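Local coordinates for protein HTH-type transcriptional repressor MdtR (Bacillus subtilis, PDB 1S3J) that represses the multidrug resistance operon mdtRP, binding directly to its promoter region, and is a homodimeric regulator of the MarR family, at residues A44-H49 with S55-R60; T36-F41 with T69-R74; E28-Q33 with A110-I115; I81-N86 with R91-S96. One frame throughout, in Å; residues are numbered along the deposited sequence.

Contact 1: A44-H49 with S55-R60; sequences ASLKKH and SEIAER
Leu46 and Ile57 meet from two helical turns, the end of helix 37-49 and the middle of helix 54-61, whose backbones stay well apart, with Leu46 CA 9.2 Å from Ile57 CA. Side chains must therefore bridge the space, and they do so in two separate places. In the buried one, methyl CD2 of Leu46 meets methyl CD1 of Ile57 at 4.2 Å, the two chains crossing at about a right angle. Leu52 of the short strand between the helices and Leu95 of the wing touch both residues and enlarge this apolar patch.

The outer place belongs to His49 and Arg60, which reach out from opposite directions. Arg60 leaves its backbone with CG beside the N and then bends at chi2 (141°), a turn that helps bring its CZ over one face of the imidazole, 3.8 Å above the ring plane and displaced toward the rim. The guanidinium is not laid flat there: its plane stands 78° from that of the ring. NH1 of Arg60 comes nearest, 3.3 Å from CE1 of His49.

This pairing joins the helix ahead of the predicted helix-turn-helix to that motif's first helix. Its chemistry changes from purely apolar inside to cationic at the surface, where the adjacent guanidinium would probably disfavour protonation of His49.

Contact 2: T36-F41 with T69-R74; sequences TPAQLF and TLMADR
Ala38 and the selenomethionine Met71 form the compact half of this contact, in which the first turn of helix 37-49 meets helix 65-77. Methyl CB of Ala38 lies 4.0 Å from SE of Met71 and 4.2 Å from its CE, a purely apolar touch made by the end of a long chain that bends at chi3 (-146°) to bring CE within range of the same methyl. Met61 of helix 54-61 packs on both residues, which places the touch where three helices of the winged-helix domain converge.

The other half runs out to the solvent side, where the buried Gln39 meets an exposed Arg74. Gln39 sends an extended chain across Arg74 at about a right angle, and its NE2 rests 3.4 Å from CD and 3.8 Å from CB of Arg74. The amide and guanidinium planes are only 13° apart, yet it is the aliphatic part of the arginine that is met.

At the helix start, Thr36, at the N-cap, accepts from Gln39 N through OG1 at 3.3 Å, fixing the turn that carries both contacting residues. Helix 65-77 closes the predicted helix-turn-helix and is probably its recognition helix. Dispersion between Ala38 and Met71 holds one part of the contact; in the other, a hydrogen bond from Lys78 NZ holds Gln39 OE1 and so helps fix the amide, whose NE2 meets Arg74 through van der Waals contact.

Contact 3: E28-Q33 with A110-I115; sequences ESMEKQ and AGRKAI
Ser29 and Gly111 mark an antiparallel helix-helix contact in the MarR fold, at the place where the long N-terminal helix 4-32 ends beside the middle of helix 99-120. The short segments run at 158° to one another with their axes 10.2 Å apart, and the backbones draw nearest at Ser29 CA and Gly111 CA, separated by 6.8 Å. Gly111 contributes no side chain to this approach, and Ser29 OG faces its CA directly at 4.3 Å. One turn further along helix 99-120, Ile115 extends CD1 to within 4.3 Å of Ser29 CB, so that the serine meets Gly111 with its hydroxyl and Ile115 with its methylene. Ile115 also packs on Glu25 and Met26 of helix 4-32, extending the same seam toward the N terminus.

Beside this seam, the selenomethionine Met30 and Arg112 meet through the far ends of their chains, on a side where Leu40 of helix 37-49 covers both. The contact therefore joins three helices, two long ones and the first of the DNA-binding part. Arg112 also faces the dimer partner, packing on Gln12 of the second subunit. Contacts across the seam are of van der Waals kind and none is especially close. CG of Arg112 sits beside its backbone N (chi1 -73°), and the chain carries the guanidinium out until SE of Met30 lies at its edge, near its plane, 4.4 Å from NH2.

Contact 4: I81-N86 with R91-S96; sequences IARTHN and RVIDLS
With CG of Asn86 turned opposite its backbone N (chi1 -178°) and CG of Asp94 held beside its own (chi1 -65°), the amide and the carboxylate meet across the wing hairpin, Asn86 just beyond the end of its strand. Asn86 ND2 donates to the syn lone pair of Asp94 OD1 at 3.1 Å in an almost straight bond of 177°, although the two flat groups are steeply inclined to each other. Asn86 OD1 is used as well, accepting from Asp89 N in the turn.

Thr84 and Asp94 form an antiparallel hydrogen-bonded pair, with Asp94 N to Thr84 O at 2.8 Å, and Ala82 pairs likewise with Ser96. On the face of these four residues one water links Ala82 O, Thr84 OG1, Asp94 O and Ser96 OG; a second bonds to Thr84 OG1, His85 O and Asp94 OD2, the last at 2.6 Å.

The face of Arg83 and Leu95 is packed through carbon atoms. Arg83 CG lies alongside Leu95 CD2 at 3.5 Å, and Ile81 CD1 touches the same methyl at 3.9 Å. The guanidinium of Arg83 pairs with Asp73, modelled too close for its detail to be trusted. Gripped by an amide and a water, the Asp94 carboxylate probably stays ionised, and the hairpin has a water-bridged face and one packed mainly through aliphatic groups.

In the fold
From the N terminus, helix 4-32 supplies the first half of contact 3, which is completed only at 110-115 and so closes a loop around all the others. Inside it, 36-41 opens contact 2, closed at 69-74, and contact 1 is nested within that loop in turn, both using helix 37-49. Contact 4 follows in series after contact 2; none of the loops cross. Leu46 of contact 1 packs against Ile81 and Ser96 of the hairpin, Ile81 and Arg83 pack on Ala72 of contact 2, and CE of Met30 in contact 3 touches Thr36 and Pro37. Contacts 1, 2 and 4 thus unite the winged helix, which contact 3 couples to the long helices near the dimer partner.

Contact 1: A44-H49 with S55-R60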
loop_
_atom_site.group_PDB
_atom_site.type_symbol
_atom_site.label_atom_id
_atom_site.label_comp_id
_atom_site.label_asym_id
_atom_site.label_seq_id
_atom_site.Cartn_x
_atom_site.Cartn_y
_atom_site.Cartn_z
ATOM N N ALA A 44 -5.516 -6.066 -15.302
ATOM C CA ALA A 44 -4.229 -6.774 -15.337
ATOM C C ALA A 44 -4.397 -8.294 -15.320
ATOM O O ALA A 44 -3.738 -8.997 -16.076
ATOM C CB ALA A 44 -3.330 -6.326 -14.160
ATOM N N SER A 45 -5.276 -8.792 -14.453
ATOM C CA SER A 45 -5.686 -10.196 -14.477
ATOM C C SER A 45 -6.246 -10.655 -15.836
ATOM O O SER A 45 -6.081 -11.805 -16.206
ATOM C CB SER A 45 -6.731 -10.480 -13.401
ATOM O OG SER A 45 -6.236 -10.091 -12.135
ATOM N N LEU A 46 -6.910 -9.771 -16.560
ATOM C CA LEU A 46 -7.486 -10.128 -17.852
ATOM C C LEU A 46 -6.461 -10.039 -18.993
ATOM O O LEU A 46 -6.539 -10.819 -19.930
ATOM C CB LEU A 46 -8.729 -9.275 -18.163
ATOM C CG LEU A 46 -9.937 -9.468 -17.229
ATOM C CD1 LEU A 46 -11.103 -8.622 -17.753
ATOM C CD2 LEU A 46 -10.334 -10.938 -17.089
ATOM N N LYS A 47 -5.515 -9.105 -18.920
ATOM C CA LYS A 47 -4.408 -9.072 -19.880
ATOM C C LYS A 47 -3.554 -10.347 -19.764
ATOM O O LYS A 47 -3.181 -10.947 -20.765
ATOM C CB LYS A 47 -3.533 -7.812 -19.690
ATOM C CG LYS A 47 -2.429 -7.610 -20.744
ATOM C CD LYS A 47 -2.997 -7.654 -22.163
ATOM C CE LYS A 47 -1.941 -7.404 -23.239
ATOM N NZ LYS A 47 -1.765 -5.950 -23.460
ATOM N N LYS A 48 -3.289 -10.771 -18.537
ATOM C CA LYS A 48 -2.478 -11.952 -18.278
ATOM C C LYS A 48 -3.194 -13.249 -18.682
ATOM O O LYS A 48 -2.646 -14.049 -19.444
ATOM C CB LYS A 48 -2.056 -11.993 -16.797
ATOM C CG LYS A 48 -1.387 -13.304 -16.361
ATOM C CD LYS A 48 -0.404 -13.138 -15.199
ATOM C CE LYS A 48 1.054 -13.142 -15.688
ATOM N NZ LYS A 48 2.018 -12.564 -14.681
ATOM N N HIS A 49 -4.413 -13.454 -18.194
ATOM C CA HIS A 49 -5.102 -14.729 -18.378
ATOM C C HIS A 49 -6.035 -14.807 -19.590
ATOM O O HIS A 49 -6.587 -15.869 -19.866
ATOM C CB HIS A 49 -5.873 -15.086 -17.107
ATOM C CG HIS A 49 -4.993 -15.530 -15.984
ATOM N ND1 HIS A 49 -4.252 -14.649 -15.227
ATOM C CD2 HIS A 49 -4.721 -16.765 -15.498
ATOM C CE1 HIS A 49 -3.557 -15.321 -14.323
ATOM N NE2 HIS A 49 -3.829 -16.606 -14.462
ATOM N N SER A 55 -16.191 -15.549 -10.677
ATOM C CA SER A 55 -15.838 -16.241 -9.430
ATOM C C SER A 55 -14.330 -16.412 -9.233
ATOM O O SER A 55 -13.858 -16.550 -8.093
ATOM C CB SER A 55 -16.524 -17.618 -9.363
ATOM O OG SER A 55 -15.913 -18.551 -10.222
ATOM N N GLU A 56 -13.580 -16.429 -10.334
ATOM C CA GLU A 56 -12.135 -16.562 -10.273
ATOM C C GLU A 56 -11.513 -15.254 -9.795
ATOM O O GLU A 56 -10.659 -15.254 -8.924
ATOM C CB GLU A 56 -11.549 -16.957 -11.637
ATOM C CG GLU A 56 -11.790 -18.414 -12.023
ATOM C CD GLU A 56 -11.209 -18.763 -13.385
ATOM O OE1 GLU A 56 -11.490 -18.048 -14.380
ATOM O OE2 GLU A 56 -10.455 -19.751 -13.462
ATOM N N ILE A 57 -11.939 -14.146 -10.384
ATOM C CA ILE A 57 -11.471 -12.819 -9.967
ATOM C C ILE A 57 -11.830 -12.570 -8.509
ATOM O O ILE A 57 -11.004 -12.092 -7.747
ATOM C CB ILE A 57 -12.078 -11.731 -10.871
ATOM C CG1 ILE A 57 -11.394 -11.769 -12.232
ATOM C CG2 ILE A 57 -11.929 -10.352 -10.252
ATOM C CD1 ILE A 57 -11.993 -10.830 -13.236
ATOM N N ALA A 58 -13.059 -12.905 -8.128
ATOM C CA ALA A 58 -13.506 -12.720 -6.756
ATOM C C ALA A 58 -12.551 -13.437 -5.815
ATOM O O ALA A 58 -12.133 -12.879 -4.814
ATOM C CB ALA A 58 -14.921 -13.236 -6.580
ATOM N N GLU A 59 -12.186 -14.659 -6.185
ATOM C CA GLU A 59 -11.292 -15.516 -5.408
ATOM C C GLU A 59 -9.915 -14.878 -5.223
ATOM O O GLU A 59 -9.431 -14.774 -4.098
ATOM C CB GLU A 59 -11.149 -16.861 -6.126
ATOM C CG GLU A 59 -10.750 -18.054 -5.280
ATOM C CD GLU A 59 -10.888 -19.372 -6.045
ATOM O OE1 GLU A 59 -11.291 -19.344 -7.240
ATOM O OE2 GLU A 59 -10.603 -20.444 -5.453
ATOM N N ARG A 60 -9.296 -14.452 -6.328
ATOM C CA ARG A 60 -7.966 -13.836 -6.284
ATOM C C ARG A 60 -7.966 -12.535 -5.476
ATOM O O ARG A 60 -6.961 -12.185 -4.858
ATOM C CB ARG A 60 -7.437 -13.542 -7.693
ATOM C CG ARG A 60 -7.103 -14.774 -8.524
ATOM C CD ARG A 60 -7.484 -14.637 -9.994
ATOM N NE ARG A 60 -7.304 -15.891 -10.721
ATOM C CZ ARG A 60 -6.211 -16.234 -11.401
ATOM N NH1 ARG A 60 -5.157 -15.420 -11.462
ATOM N NH2 ARG A 60 -6.171 -17.408 -12.024
#

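Contact 2: T36-F41 with T69-R74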
loop_
_atom_site.group_PDB
_atom_site.type_symbol
_atom_site.label_atom_id
_atom_site.label_comp_id
_atom_site.label_asym_id
_atom_site.label_seq_id
_atom_site.Cartn_x
_atom_site.Cartn_y
_atom_site.Cartn_z
ATOM N N THR A 36 -9.688 2.868 -10.879
ATOM C CA THR A 36 -9.283 2.682 -9.492
ATOM C C THR A 36 -8.299 1.516 -9.408
ATOM O O THR A 36 -8.137 0.774 -10.377
ATOM C CB THR A 36 -10.505 2.367 -8.615
ATOM O OG1 THR A 36 -11.132 1.152 -9.078
ATOM C CG2 THR A 36 -11.571 3.505 -8.719
ATOM N N PRO A 37 -7.648 1.353 -8.261
ATOM C CA PRO A 37 -6.805 0.183 -8.023
ATOM C C PRO A 37 -7.510 -1.148 -8.259
ATOM O O PRO A 37 -6.861 -2.060 -8.746
ATOM C CB PRO A 37 -6.432 0.312 -6.535
ATOM C CG PRO A 37 -6.469 1.758 -6.277
ATOM C CD PRO A 37 -7.610 2.293 -7.122
ATOM N N ALA A 38 -8.776 -1.281 -7.887
ATOM C CA ALA A 38 -9.455 -2.575 -8.033
ATOM C C ALA A 38 -9.755 -2.833 -9.509
ATOM O O ALA A 38 -9.622 -3.958 -9.995
ATOM C CB ALA A 38 -10.740 -2.627 -7.195
ATOM N N GLN A 39 -10.158 -1.787 -10.217
ATOM C CA GLN A 39 -10.390 -1.896 -11.649
ATOM C C GLN A 39 -9.078 -2.223 -12.363
ATOM O O GLN A 39 -9.072 -3.024 -13.306
ATOM C CB GLN A 39 -10.998 -0.606 -12.215
ATOM C CG GLN A 39 -12.467 -0.392 -11.832
ATOM C CD GLN A 39 -12.953 1.003 -12.182
ATOM O OE1 GLN A 39 -12.458 1.599 -13.112
ATOM N NE2 GLN A 39 -13.926 1.511 -11.445
ATOM N N LEU A 40 -7.970 -1.634 -11.894
ATOM C CA LEU A 40 -6.653 -1.867 -12.500
ATOM C C LEU A 40 -6.277 -3.328 -12.280
ATOM O O LEU A 40 -5.771 -3.978 -13.191
ATOM C CB LEU A 40 -5.569 -0.931 -11.941
ATOM C CG LEU A 40 -4.153 -1.201 -12.517
ATOM C CD1 LEU A 40 -4.111 -0.836 -14.007
ATOM C CD2 LEU A 40 -3.024 -0.500 -11.743
ATOM N N PHE A 41 -6.574 -3.846 -11.095
ATOM C CA PHE A 41 -6.306 -5.232 -10.800
ATOM C C PHE A 41 -7.072 -6.177 -11.743
ATOM O O PHE A 41 -6.546 -7.224 -12.140
ATOM C CB PHE A 41 -6.616 -5.562 -9.335
ATOM C CG PHE A 41 -6.253 -6.989 -8.946
ATOM C CD1 PHE A 41 -5.065 -7.269 -8.283
ATOM C CD2 PHE A 41 -7.100 -8.047 -9.266
ATOM C CE1 PHE A 41 -4.721 -8.598 -7.944
ATOM C CE2 PHE A 41 -6.784 -9.351 -8.934
ATOM C CZ PHE A 41 -5.588 -9.635 -8.268
ATOM N N THR A 69 -18.838 -8.044 -9.683
ATOM C CA THR A 69 -19.920 -7.716 -10.610
ATOM C C THR A 69 -20.088 -6.215 -10.701
ATOM O O THR A 69 -20.369 -5.681 -11.781
ATOM C CB THR A 69 -21.220 -8.394 -10.134
ATOM O OG1 THR A 69 -21.141 -9.807 -10.397
ATOM C CG2 THR A 69 -22.455 -7.906 -10.896
ATOM N N LEU A 70 -19.907 -5.515 -9.581
ATOM C CA LEU A 70 -19.959 -4.053 -9.610
ATOM C C LEU A 70 -18.728 -3.445 -10.307
ATOM O O LEU A 70 -18.836 -2.443 -11.009
ATOM C CB LEU A 70 -20.106 -3.481 -8.204
ATOM C CG LEU A 70 -20.167 -1.960 -8.110
ATOM C CD1 LEU A 70 -21.382 -1.464 -8.887
ATOM C CD2 LEU A 70 -20.223 -1.496 -6.653
HETATM N N MSE A 71 -17.554 -4.026 -10.109
HETATM C CA MSE A 71 -16.365 -3.548 -10.823
HETATM C C MSE A 71 -16.595 -3.735 -12.322
HETATM O O MSE A 71 -16.348 -2.840 -13.118
HETATM C CB MSE A 71 -15.132 -4.338 -10.415
HETATM C CG MSE A 71 -14.603 -4.006 -9.035
HETATM SE SE MSE A 71 -13.381 -5.412 -8.459
HETATM C CE MSE A 71 -13.810 -5.382 -6.526
ATOM N N ALA A 72 -17.065 -4.924 -12.684
ATOM C CA ALA A 72 -17.374 -5.252 -14.070
ATOM C C ALA A 72 -18.370 -4.267 -14.667
ATOM O O ALA A 72 -18.184 -3.840 -15.794
ATOM C CB ALA A 72 -17.901 -6.671 -14.167
ATOM N N ASP A 73 -19.404 -3.875 -13.909
ATOM C CA ASP A 73 -20.396 -2.897 -14.399
ATOM C C ASP A 73 -19.691 -1.614 -14.795
ATOM O O ASP A 73 -19.939 -1.069 -15.859
ATOM C CB ASP A 73 -21.419 -2.533 -13.305
ATOM C CG ASP A 73 -22.487 -3.596 -13.094
ATOM O OD1 ASP A 73 -22.762 -4.363 -14.025
ATOM O OD2 ASP A 73 -23.130 -3.725 -12.029
ATOM N N ARG A 74 -18.817 -1.125 -13.913
ATOM C CA ARG A 74 -18.132 0.145 -14.120
ATOM C C ARG A 74 -17.261 0.056 -15.366
ATOM O O ARG A 74 -17.337 0.887 -16.244
ATOM C CB ARG A 74 -17.279 0.521 -12.897
ATOM C CG ARG A 74 -18.068 0.795 -11.620
ATOM C CD ARG A 74 -17.229 1.401 -10.466
ATOM N NE ARG A 74 -17.982 1.473 -9.208
ATOM C CZ ARG A 74 -18.787 2.476 -8.857
ATOM N NH1 ARG A 74 -18.975 3.522 -9.652
ATOM N NH2 ARG A 74 -19.417 2.431 -7.695
#

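Contact 3: E28-Q33 with A110-I115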
loop_
_atom_site.group_PDB
_atom_site.type_symbol
_atom_site.label_atom_id
_atom_site.label_comp_id
_atom_site.label_asym_id
_atom_site.label_seq_id
_atom_site.Cartn_x
_atom_site.Cartn_y
_atom_site.Cartn_z
ATOM N N GLU A 28 -2.766 9.627 -8.345
ATOM C CA GLU A 28 -3.196 10.797 -9.111
ATOM C C GLU A 28 -3.226 10.461 -10.610
ATOM O O GLU A 28 -4.119 10.900 -11.329
ATOM C CB GLU A 28 -2.285 12.003 -8.800
ATOM C CG GLU A 28 -2.523 13.271 -9.617
ATOM C CD GLU A 28 -1.291 14.172 -9.670
ATOM O OE1 GLU A 28 -1.000 14.734 -10.760
ATOM O OE2 GLU A 28 -0.596 14.315 -8.630
ATOM N N SER A 29 -2.253 9.672 -11.059
ATOM C CA SER A 29 -2.160 9.235 -12.455
ATOM C C SER A 29 -3.311 8.305 -12.844
ATOM O O SER A 29 -3.782 8.331 -13.984
ATOM C CB SER A 29 -0.832 8.515 -12.698
ATOM O OG SER A 29 -0.762 7.995 -14.013
HETATM N N MSE A 30 -3.739 7.477 -11.895
HETATM C CA MSE A 30 -4.847 6.551 -12.088
HETATM C C MSE A 30 -6.169 7.297 -12.221
HETATM O O MSE A 30 -6.977 6.987 -13.096
HETATM C CB MSE A 30 -5.004 5.656 -10.872
HETATM C CG MSE A 30 -3.919 4.689 -10.639
HETATM SE SE MSE A 30 -4.589 3.372 -9.410
HETATM C CE MSE A 30 -5.436 2.334 -10.693
ATOM N N GLU A 31 -6.385 8.244 -11.303
ATOM C CA GLU A 31 -7.627 9.010 -11.222
ATOM C C GLU A 31 -7.880 9.753 -12.531
ATOM O O GLU A 31 -9.015 9.828 -12.975
ATOM C CB GLU A 31 -7.595 10.003 -10.037
ATOM C CG GLU A 31 -7.986 9.400 -8.686
ATOM C CD GLU A 31 -7.801 10.375 -7.523
ATOM O OE1 GLU A 31 -8.327 11.512 -7.598
ATOM O OE2 GLU A 31 -7.134 10.006 -6.525
ATOM N N LYS A 32 -6.817 10.280 -13.134
ATOM C CA LYS A 32 -6.881 10.975 -14.428
ATOM C C LYS A 32 -7.218 10.021 -15.576
ATOM O O LYS A 32 -7.900 10.410 -16.517
ATOM C CB LYS A 32 -5.546 11.705 -14.711
ATOM C CG LYS A 32 -5.414 12.406 -16.097
ATOM C CD LYS A 32 -6.389 13.596 -16.282
ATOM C CE LYS A 32 -7.647 13.228 -17.124
ATOM N NZ LYS A 32 -8.369 14.419 -17.666
ATOM N N GLN A 33 -6.732 8.783 -15.518
ATOM C CA GLN A 33 -7.122 7.775 -16.504
ATOM C C GLN A 33 -8.495 7.134 -16.161
ATOM O O GLN A 33 -8.995 6.308 -16.896
ATOM C CB GLN A 33 -6.019 6.716 -16.659
ATOM C CG GLN A 33 -4.736 7.207 -17.355
ATOM C CD GLN A 33 -4.957 7.603 -18.821
ATOM O OE1 GLN A 33 -5.481 6.811 -19.628
ATOM N NE2 GLN A 33 -4.557 8.838 -19.168
ATOM N N ALA A 110 2.027 2.306 -18.408
ATOM C CA ALA A 110 3.107 3.161 -18.890
ATOM C C ALA A 110 3.255 4.371 -17.987
ATOM O O ALA A 110 4.369 4.759 -17.671
ATOM C CB ALA A 110 2.867 3.585 -20.342
ATOM N N GLY A 111 2.136 4.955 -17.563
ATOM C CA GLY A 111 2.144 6.004 -16.565
ATOM C C GLY A 111 2.860 5.590 -15.281
ATOM O O GLY A 111 3.684 6.351 -14.750
ATOM N N ARG A 112 2.547 4.392 -14.780
ATOM C CA ARG A 112 3.187 3.850 -13.574
ATOM C C ARG A 112 4.680 3.591 -13.785
ATOM O O ARG A 112 5.483 3.785 -12.873
ATOM C CB ARG A 112 2.545 2.529 -13.127
ATOM C CG ARG A 112 1.172 2.654 -12.498
ATOM C CD ARG A 112 0.553 1.295 -12.144
ATOM N NE ARG A 112 -0.315 1.357 -10.965
ATOM C CZ ARG A 112 0.029 1.018 -9.733
ATOM N NH1 ARG A 112 1.248 0.578 -9.456
ATOM N NH2 ARG A 112 -0.852 1.124 -8.755
ATOM N N LYS A 113 5.031 3.119 -14.978
ATOM C CA LYS A 113 6.405 2.760 -15.286
ATOM C C LYS A 113 7.248 4.035 -15.312
ATOM O O LYS A 113 8.304 4.086 -14.708
ATOM C CB LYS A 113 6.477 2.013 -16.630
ATOM C CG LYS A 113 7.873 1.873 -17.234
ATOM C CD LYS A 113 7.843 1.201 -18.621
ATOM C CE LYS A 113 9.230 0.694 -19.022
ATOM N NZ LYS A 113 10.331 1.503 -18.403
ATOM N N ALA A 114 6.739 5.066 -15.982
ATOM C CA ALA A 114 7.429 6.326 -16.121
ATOM C C ALA A 114 7.686 6.980 -14.773
ATOM O O ALA A 114 8.739 7.576 -14.578
ATOM C CB ALA A 114 6.641 7.260 -17.034
ATOM N N ILE A 115 6.738 6.874 -13.844
ATOM C CA ILE A 115 6.953 7.365 -12.474
ATOM C C ILE A 115 8.079 6.604 -11.752
ATOM O O ILE A 115 8.980 7.205 -11.172
ATOM C CB ILE A 115 5.651 7.279 -11.651
ATOM C CG1 ILE A 115 4.729 8.441 -12.020
ATOM C CG2 ILE A 115 5.942 7.304 -10.145
ATOM C CD1 ILE A 115 3.280 8.279 -11.575
#

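Contact 4: I81-N86 with R91-S96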
loop_
_atom_site.group_PDB
_atom_site.type_symbol
_atom_site.label_atom_id
_atom_site.label_comp_id
_atom_site.label_asym_id
_atom_site.label_seq_id
_atom_site.Cartn_x
_atom_site.Cartn_y
_atom_site.Cartn_z
ATOM N N ILE A 81 -14.222 -3.724 -20.769
ATOM C CA ILE A 81 -14.373 -5.160 -20.737
ATOM C C ILE A 81 -15.697 -5.562 -21.381
ATOM O O ILE A 81 -16.594 -4.732 -21.543
ATOM C CB ILE A 81 -14.354 -5.684 -19.292
ATOM C CG1 ILE A 81 -15.604 -5.230 -18.548
ATOM C CG2 ILE A 81 -13.065 -5.258 -18.577
ATOM C CD1 ILE A 81 -15.817 -5.964 -17.293
ATOM N N ALA A 82 -15.808 -6.846 -21.697
ATOM C CA ALA A 82 -17.062 -7.444 -22.141
ATOM C C ALA A 82 -17.357 -8.652 -21.273
ATOM O O ALA A 82 -16.435 -9.329 -20.805
ATOM C CB ALA A 82 -16.974 -7.844 -23.616
ATOM N N ARG A 83 -18.638 -8.888 -21.024
ATOM C CA ARG A 83 -19.083 -10.106 -20.402
ATOM C C ARG A 83 -19.636 -11.037 -21.462
ATOM O O ARG A 83 -20.313 -10.597 -22.374
ATOM C CB ARG A 83 -20.190 -9.844 -19.383
ATOM C CG ARG A 83 -19.816 -8.939 -18.253
ATOM C CD ARG A 83 -20.801 -8.962 -17.130
ATOM N NE ARG A 83 -21.118 -7.610 -16.690
ATOM C CZ ARG A 83 -21.217 -7.235 -15.426
ATOM N NH1 ARG A 83 -21.047 -8.107 -14.431
ATOM N NH2 ARG A 83 -21.489 -5.976 -15.148
ATOM N N THR A 84 -19.347 -12.324 -21.312
ATOM C CA THR A 84 -19.869 -13.389 -22.173
ATOM C C THR A 84 -20.249 -14.608 -21.309
ATOM O O THR A 84 -19.805 -14.744 -20.161
ATOM C CB THR A 84 -18.835 -13.773 -23.267
ATOM O OG1 THR A 84 -17.524 -13.981 -22.707
ATOM C CG2 THR A 84 -18.642 -12.595 -24.274
ATOM N N HIS A 85 -21.109 -15.470 -21.840
ATOM C CA HIS A 85 -21.440 -16.710 -21.158
ATOM C C HIS A 85 -20.291 -17.679 -21.332
ATOM O O HIS A 85 -19.646 -17.726 -22.388
ATOM C CB HIS A 85 -22.731 -17.313 -21.696
ATOM C CG HIS A 85 -23.907 -16.396 -21.564
ATOM N ND1 HIS A 85 -24.391 -15.985 -20.340
ATOM C CD2 HIS A 85 -24.666 -15.776 -22.497
ATOM C CE1 HIS A 85 -25.414 -15.171 -20.526
ATOM N NE2 HIS A 85 -25.604 -15.033 -21.825
ATOM N N ASN A 86 -20.053 -18.446 -20.277
ATOM C CA ASN A 86 -19.036 -19.466 -20.246
ATOM C C ASN A 86 -19.506 -20.618 -21.111
ATOM O O ASN A 86 -20.688 -20.940 -21.114
ATOM C CB ASN A 86 -18.855 -19.916 -18.799
ATOM C CG ASN A 86 -17.779 -20.961 -18.627
ATOM O OD1 ASN A 86 -18.051 -22.151 -18.713
ATOM N ND2 ASN A 86 -16.560 -20.521 -18.324
ATOM N N ARG A 91 -24.617 -20.291 -17.504
ATOM C CA ARG A 91 -25.015 -19.420 -16.410
ATOM C C ARG A 91 -23.857 -18.618 -15.829
ATOM O O ARG A 91 -24.102 -17.592 -15.231
ATOM C CB ARG A 91 -25.641 -20.222 -15.287
ATOM C CG ARG A 91 -26.897 -20.981 -15.681
ATOM C CD ARG A 91 -27.281 -22.011 -14.662
ATOM N NE ARG A 91 -26.265 -23.041 -14.464
ATOM C CZ ARG A 91 -26.371 -24.005 -13.560
ATOM N NH1 ARG A 91 -27.434 -24.061 -12.771
ATOM N NH2 ARG A 91 -25.418 -24.916 -13.428
ATOM N N VAL A 92 -22.617 -19.095 -15.965
ATOM C CA VAL A 92 -21.483 -18.391 -15.377
ATOM C C VAL A 92 -20.894 -17.403 -16.391
ATOM O O VAL A 92 -20.879 -17.654 -17.603
ATOM C CB VAL A 92 -20.407 -19.322 -14.687
ATOM C CG1 VAL A 92 -20.991 -20.686 -14.276
ATOM C CG2 VAL A 92 -19.176 -19.503 -15.521
ATOM N N ILE A 93 -20.435 -16.268 -15.863
ATOM C CA ILE A 93 -20.031 -15.118 -16.669
ATOM C C ILE A 93 -18.503 -15.101 -16.801
ATOM O O ILE A 93 -17.802 -15.171 -15.802
ATOM C CB ILE A 93 -20.541 -13.817 -15.985
ATOM C CG1 ILE A 93 -22.066 -13.877 -15.737
ATOM C CG2 ILE A 93 -20.141 -12.593 -16.768
ATOM C CD1 ILE A 93 -22.926 -14.134 -16.960
ATOM N N ASP A 94 -17.992 -15.046 -18.034
ATOM C CA ASP A 94 -16.574 -14.744 -18.280
ATOM C C ASP A 94 -16.388 -13.267 -18.542
ATOM O O ASP A 94 -17.198 -12.654 -19.245
ATOM C CB ASP A 94 -16.032 -15.446 -19.512
ATOM C CG ASP A 94 -16.007 -16.938 -19.382
ATOM O OD1 ASP A 94 -15.962 -17.453 -18.245
ATOM O OD2 ASP A 94 -16.015 -17.671 -20.394
ATOM N N LEU A 95 -15.293 -12.716 -18.019
ATOM C CA LEU A 95 -14.828 -11.393 -18.414
ATOM C C LEU A 95 -13.653 -11.462 -19.386
ATOM O O LEU A 95 -12.863 -12.390 -19.349
ATOM C CB LEU A 95 -14.423 -10.575 -17.184
ATOM C CG LEU A 95 -15.525 -10.403 -16.143
ATOM C CD1 LEU A 95 -15.020 -9.661 -14.917
ATOM C CD2 LEU A 95 -16.721 -9.696 -16.768
ATOM N N SER A 96 -13.534 -10.448 -20.233
ATOM C CA SER A 96 -12.360 -10.282 -21.072
ATOM C C SER A 96 -12.138 -8.814 -21.417
ATOM O O SER A 96 -13.037 -7.971 -21.249
ATOM C CB SER A 96 -12.489 -11.143 -22.336
ATOM O OG SER A 96 -13.706 -10.855 -23.008
HETATM O O HOH W 1 -15.778 -11.871 -21.739
HETATM O O HOH W 2 -17.128 -16.845 -22.643
#